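Local coordinates for resiniferatoxin-binding, phosphotriesterase-related protein (Rhodobacter sphaeroides 2.4.1, PDB 3K2G) that probably acts as a zinc-dependent phosphoric ester hydrolase of the phosphotriesterase family, holding two zinc ions in a TIM barrel, at residues Ala286-Ala291 with Pro328-His333; Gly294-Ile299 with Asp337-Thr342; Ala59-Glu64 with Phe306-Leu311; Arg53-Glu58 with Leu66-Gln71. All blocks are in the same frame, centred on the assembly; numbering follows the deposited sequence.

Interaction 1. Residues Ala286-Ala291 with Pro328-His333; sequences AILGLA and PRLRRH
Leu288 and His333 meet with their side chains crossed at about a right angle, the leucine fork closing on the CB of the histidine. Both methyls of Leu288 reach that CB, CD1 at 3.7 Å and CD2 at 3.4 Å from His333 CB, and CD2 lies at the edge of the imidazole, in its plane, rather than over a face. The same CD2 comes tightly, 2.9 Å, against the carbonyl oxygen His333 O. The ring is held by the last turn before it: His333 ND1 donates to Arg329 O over 3.0 Å, the oxygen near the ring plane, though ND1 comes from above the carbonyl plane. Arg329 O also takes the backbone N-H of His333, the two donors arriving from opposite faces of its plane. Deeper in, the contact is purely apolar, with Ile287 CD1 4.3 Å from Leu330 CD2. Ile287 and Leu330 both rest on Leu301, so helices 280-292 and 321-332 pack on strand 299-301, while Leu330 also leans on Leu340 and Leu343 of helix 337-352.

Interaction 2. Residues Gly294-Ile299 with Asp337-Thr342; sequences GYLDRI and DAALET
Leu296 spans the gap to helix 337-352 and carries nearly all of the contact from its side, setting its CD2 against Ala339 and its CG against Thr342, one turn further on. The CD2 methyl sits 4.2 Å from Ala339 CB, and CG is 4.1 Å from Thr342 CG2. With CG anti to the backbone N, a chi1 of 177° carries it out toward the helix. Thr342 turns its methyl to Leu296 and keeps OG1 on the side of its own helix, 3.0 Å from Ala338 O. This apolar patch is the close part, and it is modest: just 144 Å² is buried, counting both sides. The loose side belongs to Asp337, Ala338 and Glu341, which lie exposed on the helix. On the loop, polar groups look after each other: Asp297 OD1 takes Arg298 NE at 2.9 Å in a salt bridge, met from above the carboxylate plane, and the guanidinium also makes a cation-pi contact with Phe258. The loop joins helix 280-292 to strand 299-301, and Asn347 of helix 337-352 donates to the carbonyls of Leu296 and Ile299, tying that helix to the start of the barrel strand.

Interaction 3. Residues Ala59-Glu64 with Phe306-Leu311; sequences APISIE and FVKMML. With DTV ((2S,3S)-1,4-dimercaptobutane-2,3-diol), chain K.
The extended backbone at Ile61 runs past a single 3-10 turn at 308-310, with the CA atoms of Ile61 and Met309 7.5 Å apart and the turn held by Met310 N on Val307 O and Leu311 N on Lys308 O. Ile61 does the touching through one methyl: its CD1 meets Lys308 CB at 3.5 Å and stands 4.0 Å from Met309 N, within the turn. CG1 lies anti to the carbonyl carbon (chi1 -63°), and the straight run on to CD1 carries the methyl to the root of the lysine. From there Lys308 leads away, and its NZ hydrogen-bonds the carbonyls of His78 and Ala81, with Asp83 a weaker, long ion partner. Met309, a selenomethionine, offers its CB to the same methyl at 4.4 Å before turning off. At the other end of the segment Phe306 lies beside the bound dimercaptobutanediol, which approaches its ring obliquely, CE1 3.4 Å from O2 and CD1 3.7 Å from C4 of that ligand; Val307 CG1 sits over one ring face, toward the rim. The segment 306-311 therefore leads from strand 299-301 and the pocket out to the loop between helices 54-58 and 66-70, where Ile61 also packs on Leu66 and Met309 on Leu69.

Interaction 4. Residues Arg53-Glu58 with Leu66-Gln71; sequences RQYLAE and LSELRQ
Tyr55 and Leu56 of the short helix 54-58 both close on Glu68, the centre of this contact. Along the second segment, Leu66 comes first, packed on Leu66 of the second subunit. The Ser67 carbonyl accepts Gln71 NE2 at 3.1 Å, one turn on, and its hydroxyl bonds Asn317 of the second subunit. Next is Glu68, whose aliphatic part lies across the leucine fork at about a right angle, CB 3.8 Å from Leu56 CD1 and 3.9 Å from Leu56 CD2. The Tyr55 hydroxyl approaches its CG, with OH 3.9 Å away. A bend at chi2 (-58°) folds the carboxylate back beside its own backbone, where one water donates to both Glu68 OE1, at 2.6 Å, and Glu68 O. That water accepts a weak bond from Arg53 NH2; Arg53 NE stays 4.5 Å from Glu68 OE1, beyond a salt bridge. Stronger partners lie elsewhere: Asp72 and Glu50 for Arg53, Lys324 and His325 of the second subunit for Glu68 OE2. Leu69 follows, its end nearing the first segment, then Arg70, which bonds Gly315 O of the second subunit. Helices 54-58 and 66-70 are two short helices joined by the 59-65 loop, with helix 66-70 placed between helix 54-58 and the second subunit.

How the interactions relate
The four contacts fall into two pairs. Interactions 1 and 2 have centres about 10 Å apart and meet around strand 299-301: Tyr295 N probably bonds Leu290 O 3.1 Å away, and Ile299 CD1 packs 3.8 Å from Leu290 CB. Interactions 3 and 4, also about 10 Å between centres, interlock through Met309 CE, 3.4 Å from Arg70 CG, and through Ile61 CG1, 4.2 Å from Leu69 CD1. The pairs are well separated, with nearest atoms of interactions 1 and 3 about 14 Å apart. Interaction 3 alone reaches the pocket, through Phe306; the Lys308 side chain is about 11 Å from that of the zinc ligand His36. Interactions 1, 3 and 4 all touch the second subunit.

Interaction 1. Residues Ala286-Ala291 with Pro328-His333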
loop_
_atom_site.group_PDB
_atom_site.type_symbol
_atom_site.label_atom_id
_atom_site.label_comp_id
_atom_site.label_asym_id
_atom_site.label_seq_id
_atom_site.Cartn_x
_atom_site.Cartn_y
_atom_site.Cartn_z
ATOM N N ALA B 286 -12.745 -1.029 -4.856
ATOM C CA ALA B 286 -12.530 -2.469 -4.957
ATOM C C ALA B 286 -13.130 -2.986 -6.264
ATOM O O ALA B 286 -12.568 -3.870 -6.915
ATOM C CB ALA B 286 -13.169 -3.182 -3.771
ATOM N N ILE B 287 -14.281 -2.429 -6.629
ATOM C CA ILE B 287 -14.971 -2.811 -7.854
ATOM C C ILE B 287 -14.140 -2.385 -9.065
ATOM O O ILE B 287 -14.001 -3.137 -10.031
ATOM C CB ILE B 287 -16.379 -2.158 -7.908
ATOM C CG1 ILE B 287 -17.280 -2.794 -6.839
ATOM C CG2 ILE B 287 -16.987 -2.315 -9.287
ATOM C CD1 ILE B 287 -18.630 -2.101 -6.661
ATOM N N LEU B 288 -13.585 -1.177 -9.007
ATOM C CA LEU B 288 -12.750 -0.673 -10.092
ATOM C C LEU B 288 -11.584 -1.621 -10.306
ATOM O O LEU B 288 -11.266 -1.990 -11.437
ATOM C CB LEU B 288 -12.210 0.713 -9.747
ATOM C CG LEU B 288 -12.963 1.919 -10.308
ATOM C CD1 LEU B 288 -14.442 1.839 -9.950
ATOM C CD2 LEU B 288 -12.330 3.193 -9.752
ATOM N N GLY B 289 -10.952 -2.005 -9.201
ATOM C CA GLY B 289 -9.824 -2.915 -9.264
ATOM C C GLY B 289 -10.213 -4.253 -9.862
ATOM O O GLY B 289 -9.528 -4.766 -10.746
ATOM N N LEU B 290 -11.309 -4.828 -9.380
ATOM C CA LEU B 290 -11.750 -6.107 -9.916
ATOM C C LEU B 290 -11.919 -5.972 -11.425
ATOM O O LEU B 290 -11.505 -6.851 -12.179
ATOM C CB LEU B 290 -13.063 -6.545 -9.259
ATOM C CG LEU B 290 -12.938 -7.142 -7.852
ATOM C CD1 LEU B 290 -14.323 -7.306 -7.249
ATOM C CD2 LEU B 290 -12.216 -8.494 -7.912
ATOM N N ALA B 291 -12.505 -4.862 -11.865
ATOM C CA ALA B 291 -12.707 -4.625 -13.295
ATOM C C ALA B 291 -11.366 -4.512 -14.020
ATOM O O ALA B 291 -11.180 -5.106 -15.087
ATOM C CB ALA B 291 -13.525 -3.360 -13.511
ATOM N N PRO B 328 -23.846 6.702 -10.110
ATOM C CA PRO B 328 -23.140 7.965 -10.361
ATOM C C PRO B 328 -21.768 7.993 -9.656
ATOM O O PRO B 328 -20.811 8.571 -10.170
ATOM C CB PRO B 328 -24.104 9.010 -9.805
ATOM C CG PRO B 328 -25.450 8.386 -10.065
ATOM C CD PRO B 328 -25.226 6.952 -9.654
ATOM N N ARG B 329 -21.678 7.366 -8.483
ATOM C CA ARG B 329 -20.421 7.307 -7.733
ATOM C C ARG B 329 -19.409 6.460 -8.515
ATOM O O ARG B 329 -18.236 6.814 -8.610
ATOM C CB ARG B 329 -20.653 6.690 -6.347
ATOM C CG ARG B 329 -19.419 6.632 -5.446
ATOM C CD ARG B 329 -19.722 5.901 -4.137
ATOM N NE ARG B 329 -20.687 6.620 -3.305
ATOM C CZ ARG B 329 -20.396 7.689 -2.563
ATOM N NH1 ARG B 329 -19.160 8.174 -2.536
ATOM N NH2 ARG B 329 -21.345 8.280 -1.846
ATOM N N LEU B 330 -19.874 5.340 -9.070
ATOM C CA LEU B 330 -19.016 4.463 -9.857
ATOM C C LEU B 330 -18.522 5.217 -11.083
ATOM O O LEU B 330 -17.426 4.968 -11.574
ATOM C CB LEU B 330 -19.779 3.215 -10.312
ATOM C CG LEU B 330 -20.048 2.125 -9.276
ATOM C CD1 LEU B 330 -20.829 0.989 -9.930
ATOM C CD2 LEU B 330 -18.732 1.620 -8.717
ATOM N N ARG B 331 -19.340 6.138 -11.578
ATOM C CA ARG B 331 -18.949 6.915 -12.739
ATOM C C ARG B 331 -17.849 7.889 -12.308
ATOM O O ARG B 331 -16.850 8.052 -13.011
ATOM C CB ARG B 331 -20.155 7.668 -13.298
ATOM C CG ARG B 331 -19.989 8.100 -14.740
ATOM C CD ARG B 331 -21.235 8.808 -15.241
ATOM N NE ARG B 331 -21.138 9.152 -16.656
ATOM C CZ ARG B 331 -21.259 8.283 -17.656
ATOM N NH1 ARG B 331 -21.488 6.998 -17.409
ATOM N NH2 ARG B 331 -21.152 8.702 -18.910
ATOM N N ARG B 332 -18.020 8.515 -11.144
ATOM C CA ARG B 332 -17.015 9.451 -10.637
ATOM C C ARG B 332 -15.684 8.721 -10.466
ATOM O O ARG B 332 -14.617 9.327 -10.561
ATOM C CB ARG B 332 -17.447 10.053 -9.288
ATOM C CG ARG B 332 -18.678 10.963 -9.349
ATOM C CD ARG B 332 -18.802 11.834 -8.092
ATOM N NE ARG B 332 -18.992 11.060 -6.865
ATOM C CZ ARG B 332 -20.159 10.559 -6.464
ATOM N NH1 ARG B 332 -21.251 10.751 -7.191
ATOM N NH2 ARG B 332 -20.235 9.866 -5.333
ATOM N N HIS B 333 -15.754 7.417 -10.213
ATOM C CA HIS B 333 -14.555 6.610 -10.035
ATOM C C HIS B 333 -13.919 6.145 -11.344
ATOM O O HIS B 333 -12.807 5.625 -11.336
ATOM C CB HIS B 333 -14.847 5.385 -9.161
ATOM C CG HIS B 333 -14.776 5.658 -7.691
ATOM N ND1 HIS B 333 -15.751 6.360 -7.015
ATOM C CD2 HIS B 333 -13.841 5.332 -6.769
ATOM C CE1 HIS B 333 -15.421 6.450 -5.740
ATOM N NE2 HIS B 333 -14.265 5.835 -5.565
#

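Interaction 2. Residues Gly294-Ile299 with Asp337-Thr342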
loop_
_atom_site.group_PDB
_atom_site.type_symbol
_atom_site.label_atom_id
_atom_site.label_comp_id
_atom_site.label_asym_id
_atom_site.label_seq_id
_atom_site.Cartn_x
_atom_site.Cartn_y
_atom_site.Cartn_z
ATOM N N GLY B 294 -10.047 -7.621 -15.136
ATOM C CA GLY B 294 -10.852 -8.413 -16.053
ATOM C C GLY B 294 -11.989 -9.231 -15.463
ATOM O O GLY B 294 -12.437 -10.202 -16.079
ATOM N N TYR B 295 -12.476 -8.847 -14.288
ATOM C CA TYR B 295 -13.559 -9.592 -13.657
ATOM C C TYR B 295 -14.872 -8.825 -13.559
ATOM O O TYR B 295 -15.701 -9.119 -12.700
ATOM C CB TYR B 295 -13.126 -10.040 -12.267
ATOM C CG TYR B 295 -11.894 -10.905 -12.300
ATOM C CD1 TYR B 295 -11.925 -12.170 -12.879
ATOM C CD2 TYR B 295 -10.684 -10.439 -11.796
ATOM C CE1 TYR B 295 -10.773 -12.951 -12.958
ATOM C CE2 TYR B 295 -9.531 -11.208 -11.869
ATOM C CZ TYR B 295 -9.581 -12.458 -12.451
ATOM O OH TYR B 295 -8.434 -13.209 -12.536
ATOM N N LEU B 296 -15.069 -7.858 -14.449
ATOM C CA LEU B 296 -16.290 -7.058 -14.438
ATOM C C LEU B 296 -17.564 -7.885 -14.593
ATOM O O LEU B 296 -18.579 -7.581 -13.965
ATOM C CB LEU B 296 -16.249 -5.995 -15.543
ATOM C CG LEU B 296 -17.502 -5.122 -15.712
ATOM C CD1 LEU B 296 -17.749 -4.322 -14.440
ATOM C CD2 LEU B 296 -17.324 -4.184 -16.911
ATOM N N ASP B 297 -17.525 -8.926 -15.420
ATOM C CA ASP B 297 -18.727 -9.721 -15.627
ATOM C C ASP B 297 -19.107 -10.606 -14.453
ATOM O O ASP B 297 -20.075 -11.358 -14.536
ATOM C CB ASP B 297 -18.617 -10.585 -16.893
ATOM C CG ASP B 297 -17.491 -11.598 -16.827
ATOM O OD1 ASP B 297 -17.212 -12.147 -15.735
ATOM O OD2 ASP B 297 -16.892 -11.864 -17.891
ATOM N N ARG B 298 -18.352 -10.516 -13.363
ATOM C CA ARG B 298 -18.633 -11.323 -12.183
ATOM C C ARG B 298 -19.133 -10.455 -11.020
ATOM O O ARG B 298 -19.438 -10.962 -9.937
ATOM C CB ARG B 298 -17.367 -12.064 -11.754
ATOM C CG ARG B 298 -17.523 -13.579 -11.642
ATOM C CD ARG B 298 -17.332 -14.298 -12.969
ATOM N NE ARG B 298 -18.393 -14.026 -13.931
ATOM C CZ ARG B 298 -19.455 -14.805 -14.126
ATOM N NH1 ARG B 298 -20.359 -14.462 -15.029
ATOM N NH2 ARG B 298 -19.610 -15.926 -13.426
ATOM N N ILE B 299 -19.232 -9.148 -11.256
ATOM C CA ILE B 299 -19.653 -8.216 -10.214
ATOM C C ILE B 299 -21.152 -7.932 -10.151
ATOM O O ILE B 299 -21.767 -7.565 -11.155
ATOM C CB ILE B 299 -18.903 -6.874 -10.360
ATOM C CG1 ILE B 299 -17.391 -7.133 -10.334
ATOM C CG2 ILE B 299 -19.308 -5.927 -9.231
ATOM C CD1 ILE B 299 -16.545 -5.898 -10.542
ATOM N N ASP B 337 -20.922 4.298 -18.843
ATOM C CA ASP B 337 -22.295 3.801 -18.884
ATOM C C ASP B 337 -22.394 2.337 -19.306
ATOM O O ASP B 337 -23.289 1.621 -18.859
ATOM C CB ASP B 337 -23.141 4.658 -19.833
ATOM C CG ASP B 337 -22.913 4.311 -21.294
ATOM O OD1 ASP B 337 -21.760 4.430 -21.767
ATOM O OD2 ASP B 337 -23.892 3.914 -21.968
ATOM N N ALA B 338 -21.486 1.898 -20.175
ATOM C CA ALA B 338 -21.485 0.514 -20.642
ATOM C C ALA B 338 -21.241 -0.409 -19.462
ATOM O O ALA B 338 -21.888 -1.448 -19.320
ATOM C CB ALA B 338 -20.397 0.311 -21.697
ATOM N N ALA B 339 -20.299 -0.017 -18.613
ATOM C CA ALA B 339 -19.964 -0.800 -17.436
ATOM C C ALA B 339 -21.134 -0.805 -16.453
ATOM O O ALA B 339 -21.419 -1.822 -15.818
ATOM C CB ALA B 339 -18.715 -0.232 -16.773
ATOM N N LEU B 340 -21.818 0.331 -16.333
ATOM C CA LEU B 340 -22.953 0.426 -15.420
ATOM C C LEU B 340 -24.093 -0.448 -15.927
ATOM O O LEU B 340 -24.814 -1.063 -15.140
ATOM C CB LEU B 340 -23.423 1.877 -15.296
ATOM C CG LEU B 340 -22.356 2.884 -14.857
ATOM C CD1 LEU B 340 -22.982 4.274 -14.764
ATOM C CD2 LEU B 340 -21.765 2.469 -13.517
ATOM N N GLU B 341 -24.240 -0.497 -17.248
ATOM C CA GLU B 341 -25.270 -1.304 -17.888
ATOM C C GLU B 341 -24.947 -2.775 -17.627
ATOM O O GLU B 341 -25.840 -3.579 -17.354
ATOM C CB GLU B 341 -25.280 -1.017 -19.395
ATOM C CG GLU B 341 -26.256 -1.845 -20.220
ATOM C CD GLU B 341 -27.707 -1.586 -19.867
ATOM O OE1 GLU B 341 -28.081 -0.411 -19.680
ATOM O OE2 GLU B 341 -28.480 -2.562 -19.790
ATOM N N THR B 342 -23.659 -3.111 -17.707
ATOM C CA THR B 342 -23.194 -4.477 -17.474
ATOM C C THR B 342 -23.489 -4.925 -16.038
ATOM O O THR B 342 -23.923 -6.050 -15.795
ATOM C CB THR B 342 -21.667 -4.589 -17.735
ATOM O OG1 THR B 342 -21.407 -4.381 -19.129
ATOM C CG2 THR B 342 -21.141 -5.960 -17.317
#

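Interaction 3. Residues Ala59-Glu64 with Phe306-Leu311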
loop_
_atom_site.group_PDB
_atom_site.type_symbol
_atom_site.label_atom_id
_atom_site.label_comp_id
_atom_site.label_asym_id
_atom_site.label_seq_id
_atom_site.Cartn_x
_atom_site.Cartn_y
_atom_site.Cartn_z
ATOM N N ALA B 59 -38.160 0.861 22.257
ATOM C CA ALA B 59 -38.697 1.993 21.506
ATOM C C ALA B 59 -38.902 1.743 20.017
ATOM O O ALA B 59 -38.196 0.945 19.401
ATOM C CB ALA B 59 -37.794 3.213 21.693
ATOM N N PRO B 60 -39.885 2.429 19.418
ATOM C CA PRO B 60 -40.154 2.269 17.989
ATOM C C PRO B 60 -39.124 3.110 17.238
ATOM O O PRO B 60 -38.461 3.959 17.840
ATOM C CB PRO B 60 -41.565 2.821 17.849
ATOM C CG PRO B 60 -41.559 3.959 18.830
ATOM C CD PRO B 60 -40.844 3.366 20.035
ATOM N N ILE B 61 -38.972 2.884 15.938
ATOM C CA ILE B 61 -38.004 3.671 15.189
ATOM C C ILE B 61 -38.537 5.085 14.982
ATOM O O ILE B 61 -39.628 5.275 14.443
ATOM C CB ILE B 61 -37.696 3.053 13.804
ATOM C CG1 ILE B 61 -37.060 1.670 13.973
ATOM C CG2 ILE B 61 -36.750 3.963 13.032
ATOM C CD1 ILE B 61 -36.926 0.904 12.675
ATOM N N SER B 62 -37.768 6.070 15.432
ATOM C CA SER B 62 -38.138 7.473 15.277
ATOM C C SER B 62 -36.877 8.248 14.908
ATOM O O SER B 62 -35.772 7.859 15.288
ATOM C CB SER B 62 -38.721 8.038 16.579
ATOM O OG SER B 62 -37.733 8.110 17.592
ATOM N N ILE B 63 -37.049 9.346 14.180
ATOM C CA ILE B 63 -35.927 10.171 13.739
ATOM C C ILE B 63 -34.959 10.543 14.867
ATOM O O ILE B 63 -33.750 10.683 14.644
ATOM C CB ILE B 63 -36.442 11.468 13.046
ATOM C CG1 ILE B 63 -35.275 12.239 12.426
ATOM C CG2 ILE B 63 -37.183 12.358 14.048
ATOM C CD1 ILE B 63 -35.721 13.422 11.591
ATOM N N GLU B 64 -35.489 10.684 16.079
ATOM C CA GLU B 64 -34.685 11.062 17.237
ATOM C C GLU B 64 -33.639 10.055 17.703
ATOM O O GLU B 64 -32.704 10.428 18.413
ATOM C CB GLU B 64 -35.594 11.400 18.427
ATOM C CG GLU B 64 -36.538 12.570 18.199
ATOM C CD GLU B 64 -37.791 12.187 17.428
ATOM O OE1 GLU B 64 -38.063 10.974 17.294
ATOM O OE2 GLU B 64 -38.515 13.102 16.973
ATOM N N PHE B 306 -32.757 -5.347 4.806
ATOM C CA PHE B 306 -33.235 -6.434 5.648
ATOM C C PHE B 306 -33.780 -5.998 7.003
ATOM O O PHE B 306 -34.112 -6.838 7.830
ATOM C CB PHE B 306 -32.129 -7.492 5.827
ATOM C CG PHE B 306 -31.081 -7.123 6.833
ATOM C CD1 PHE B 306 -31.047 -7.745 8.080
ATOM C CD2 PHE B 306 -30.116 -6.172 6.532
ATOM C CE1 PHE B 306 -30.069 -7.418 9.015
ATOM C CE2 PHE B 306 -29.132 -5.833 7.460
ATOM C CZ PHE B 306 -29.109 -6.460 8.704
ATOM N N VAL B 307 -33.856 -4.688 7.225
ATOM C CA VAL B 307 -34.402 -4.125 8.464
ATOM C C VAL B 307 -35.122 -2.827 8.116
ATOM O O VAL B 307 -34.786 -2.172 7.131
ATOM C CB VAL B 307 -33.306 -3.821 9.519
ATOM C CG1 VAL B 307 -32.684 -5.125 10.028
ATOM C CG2 VAL B 307 -32.239 -2.918 8.924
ATOM N N LYS B 308 -36.114 -2.459 8.923
ATOM C CA LYS B 308 -36.892 -1.249 8.682
ATOM C C LYS B 308 -36.077 0.023 8.466
ATOM O O LYS B 308 -36.403 0.826 7.586
ATOM C CB LYS B 308 -37.872 -0.994 9.835
ATOM C CG LYS B 308 -39.005 -2.004 9.962
ATOM C CD LYS B 308 -40.136 -1.430 10.812
ATOM C CE LYS B 308 -41.297 -2.419 10.972
ATOM N NZ LYS B 308 -40.917 -3.588 11.814
HETATM N N MSE B 309 -35.020 0.212 9.254
HETATM C CA MSE B 309 -34.235 1.437 9.138
HETATM C C MSE B 309 -33.522 1.618 7.808
HETATM O O MSE B 309 -32.952 2.671 7.551
HETATM C CB MSE B 309 -33.236 1.573 10.302
HETATM C CG MSE B 309 -32.047 0.649 10.283
HETATM SE SE MSE B 309 -30.949 0.967 11.880
HETATM C CE MSE B 309 -29.983 2.595 11.299
HETATM N N MSE B 310 -33.569 0.608 6.944
HETATM C CA MSE B 310 -32.922 0.738 5.648
HETATM C C MSE B 310 -33.912 1.227 4.595
HETATM O O MSE B 310 -33.547 1.443 3.444
HETATM C CB MSE B 310 -32.297 -0.590 5.229
HETATM C CG MSE B 310 -31.080 -0.989 6.071
HETATM SE SE MSE B 310 -30.326 -2.704 5.590
HETATM C CE MSE B 310 -29.502 -2.188 3.883
ATOM N N LEU B 311 -35.166 1.402 5.002
ATOM C CA LEU B 311 -36.207 1.899 4.101
ATOM C C LEU B 311 -36.223 3.425 4.216
ATOM O O LEU B 311 -35.957 3.966 5.293
ATOM C CB LEU B 311 -37.569 1.338 4.505
ATOM C CG LEU B 311 -37.700 -0.185 4.446
ATOM C CD1 LEU B 311 -39.043 -0.603 5.027
ATOM C CD2 LEU B 311 -37.560 -0.659 3.006
HETATM S S1 DTV K . -25.873 -12.191 10.072
HETATM C C1 DTV K . -27.474 -12.499 9.179
HETATM C C2 DTV K . -28.631 -11.637 9.684
HETATM O O2 DTV K . -28.284 -10.275 9.484
HETATM C C3 DTV K . -29.923 -11.956 8.911
HETATM O O3 DTV K . -29.739 -11.659 7.547
HETATM C C4 DTV K . -31.118 -11.144 9.411
HETATM S S4 DTV K . -32.664 -12.088 9.353
#

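Interaction 4. Residues Arg53-Glu58 with Leu66-Gln71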
loop_
_atom_site.group_PDB
_atom_site.type_symbol
_atom_site.label_atom_id
_atom_site.label_comp_id
_atom_site.label_asym_id
_atom_site.label_seq_id
_atom_site.Cartn_x
_atom_site.Cartn_y
_atom_site.Cartn_z
ATOM N N ARG B 53 -29.173 1.805 27.888
ATOM C CA ARG B 53 -29.579 1.670 26.491
ATOM C C ARG B 53 -30.829 0.808 26.352
ATOM O O ARG B 53 -31.191 0.405 25.249
ATOM C CB ARG B 53 -28.445 1.061 25.662
ATOM C CG ARG B 53 -27.222 1.954 25.512
ATOM C CD ARG B 53 -26.187 1.295 24.618
ATOM N NE ARG B 53 -26.702 1.057 23.273
ATOM C CZ ARG B 53 -26.633 -0.111 22.643
ATOM N NH1 ARG B 53 -26.070 -1.157 23.236
ATOM N NH2 ARG B 53 -27.117 -0.230 21.415
ATOM N N GLN B 54 -31.486 0.536 27.476
ATOM C CA GLN B 54 -32.697 -0.281 27.491
ATOM C C GLN B 54 -33.798 0.336 26.629
ATOM O O GLN B 54 -34.541 -0.369 25.943
ATOM C CB GLN B 54 -33.214 -0.422 28.926
ATOM C CG GLN B 54 -33.938 -1.722 29.214
ATOM C CD GLN B 54 -32.980 -2.890 29.339
ATOM O OE1 GLN B 54 -32.226 -3.191 28.411
ATOM N NE2 GLN B 54 -33.001 -3.555 30.493
ATOM N N TYR B 55 -33.902 1.659 26.668
ATOM C CA TYR B 55 -34.927 2.359 25.909
ATOM C C TYR B 55 -34.842 2.091 24.402
ATOM O O TYR B 55 -35.862 2.052 23.714
ATOM C CB TYR B 55 -34.843 3.864 26.190
ATOM C CG TYR B 55 -33.658 4.566 25.559
ATOM C CD1 TYR B 55 -33.830 5.407 24.461
ATOM C CD2 TYR B 55 -32.366 4.381 26.050
ATOM C CE1 TYR B 55 -32.749 6.047 23.866
ATOM C CE2 TYR B 55 -31.272 5.019 25.458
ATOM C CZ TYR B 55 -31.472 5.849 24.365
ATOM O OH TYR B 55 -30.398 6.476 23.765
ATOM N N LEU B 56 -33.630 1.892 23.896
ATOM C CA LEU B 56 -33.426 1.639 22.470
ATOM C C LEU B 56 -33.943 0.273 22.032
ATOM O O LEU B 56 -34.283 0.065 20.864
ATOM C CB LEU B 56 -31.940 1.756 22.132
ATOM C CG LEU B 56 -31.354 3.154 22.294
ATOM C CD1 LEU B 56 -29.841 3.095 22.199
ATOM C CD2 LEU B 56 -31.935 4.073 21.223
ATOM N N ALA B 57 -34.008 -0.658 22.976
ATOM C CA ALA B 57 -34.473 -2.003 22.675
ATOM C C ALA B 57 -35.983 -2.081 22.483
ATOM O O ALA B 57 -36.473 -2.788 21.602
ATOM C CB ALA B 57 -34.044 -2.954 23.780
ATOM N N GLU B 58 -36.726 -1.333 23.289
ATOM C CA GLU B 58 -38.178 -1.382 23.207
ATOM C C GLU B 58 -38.831 -0.281 22.372
ATOM O O GLU B 58 -39.924 -0.468 21.837
ATOM C CB GLU B 58 -38.761 -1.374 24.625
ATOM C CG GLU B 58 -39.945 -2.313 24.814
ATOM C CD GLU B 58 -39.581 -3.765 24.563
ATOM O OE1 GLU B 58 -38.695 -4.286 25.273
ATOM O OE2 GLU B 58 -40.179 -4.384 23.657
ATOM N N LEU B 66 -32.089 7.618 15.437
ATOM C CA LEU B 66 -31.399 6.993 14.318
ATOM C C LEU B 66 -29.886 6.885 14.490
ATOM O O LEU B 66 -29.282 5.889 14.080
ATOM C CB LEU B 66 -31.721 7.727 13.016
ATOM C CG LEU B 66 -33.197 7.658 12.604
ATOM C CD1 LEU B 66 -33.386 8.382 11.291
ATOM C CD2 LEU B 66 -33.643 6.207 12.490
ATOM N N SER B 67 -29.273 7.901 15.088
ATOM C CA SER B 67 -27.831 7.870 15.308
ATOM C C SER B 67 -27.453 6.656 16.154
ATOM O O SER B 67 -26.581 5.872 15.772
ATOM C CB SER B 67 -27.357 9.148 16.004
ATOM O OG SER B 67 -25.977 9.056 16.321
ATOM N N GLU B 68 -28.117 6.500 17.299
ATOM C CA GLU B 68 -27.852 5.373 18.187
ATOM C C GLU B 68 -28.095 4.040 17.473
ATOM O O GLU B 68 -27.308 3.104 17.619
ATOM C CB GLU B 68 -28.728 5.449 19.448
ATOM C CG GLU B 68 -28.275 6.460 20.507
ATOM C CD GLU B 68 -26.858 6.213 21.003
ATOM O OE1 GLU B 68 -26.517 5.054 21.315
ATOM O OE2 GLU B 68 -26.083 7.184 21.088
ATOM N N LEU B 69 -29.176 3.956 16.698
ATOM C CA LEU B 69 -29.493 2.724 15.978
ATOM C C LEU B 69 -28.406 2.347 14.983
ATOM O O LEU B 69 -28.056 1.170 14.859
ATOM C CB LEU B 69 -30.834 2.846 15.245
ATOM C CG LEU B 69 -32.069 2.934 16.138
ATOM C CD1 LEU B 69 -33.312 3.004 15.265
ATOM C CD2 LEU B 69 -32.129 1.722 17.059
ATOM N N ARG B 70 -27.862 3.340 14.281
ATOM C CA ARG B 70 -26.806 3.075 13.310
ATOM C C ARG B 70 -25.556 2.449 13.950
ATOM O O ARG B 70 -24.753 1.815 13.261
ATOM C CB ARG B 70 -26.417 4.367 12.566
ATOM C CG ARG B 70 -27.503 4.908 11.625
ATOM C CD ARG B 70 -26.962 6.018 10.725
ATOM N NE ARG B 70 -26.630 7.250 11.444
ATOM C CZ ARG B 70 -27.484 8.246 11.673
ATOM N NH1 ARG B 70 -28.736 8.171 11.240
ATOM N NH2 ARG B 70 -27.083 9.328 12.330
ATOM N N GLN B 71 -25.386 2.615 15.259
ATOM C CA GLN B 71 -24.216 2.048 15.936
ATOM C C GLN B 71 -24.489 0.642 16.480
ATOM O O GLN B 71 -23.582 -0.020 16.981
ATOM C CB GLN B 71 -23.764 2.942 17.101
ATOM C CG GLN B 71 -23.723 4.434 16.808
ATOM C CD GLN B 71 -23.009 4.767 15.516
ATOM O OE1 GLN B 71 -21.903 4.298 15.267
ATOM N NE2 GLN B 71 -23.639 5.592 14.692
HETATM O O HOH W 1 -26.549 2.679 20.297
#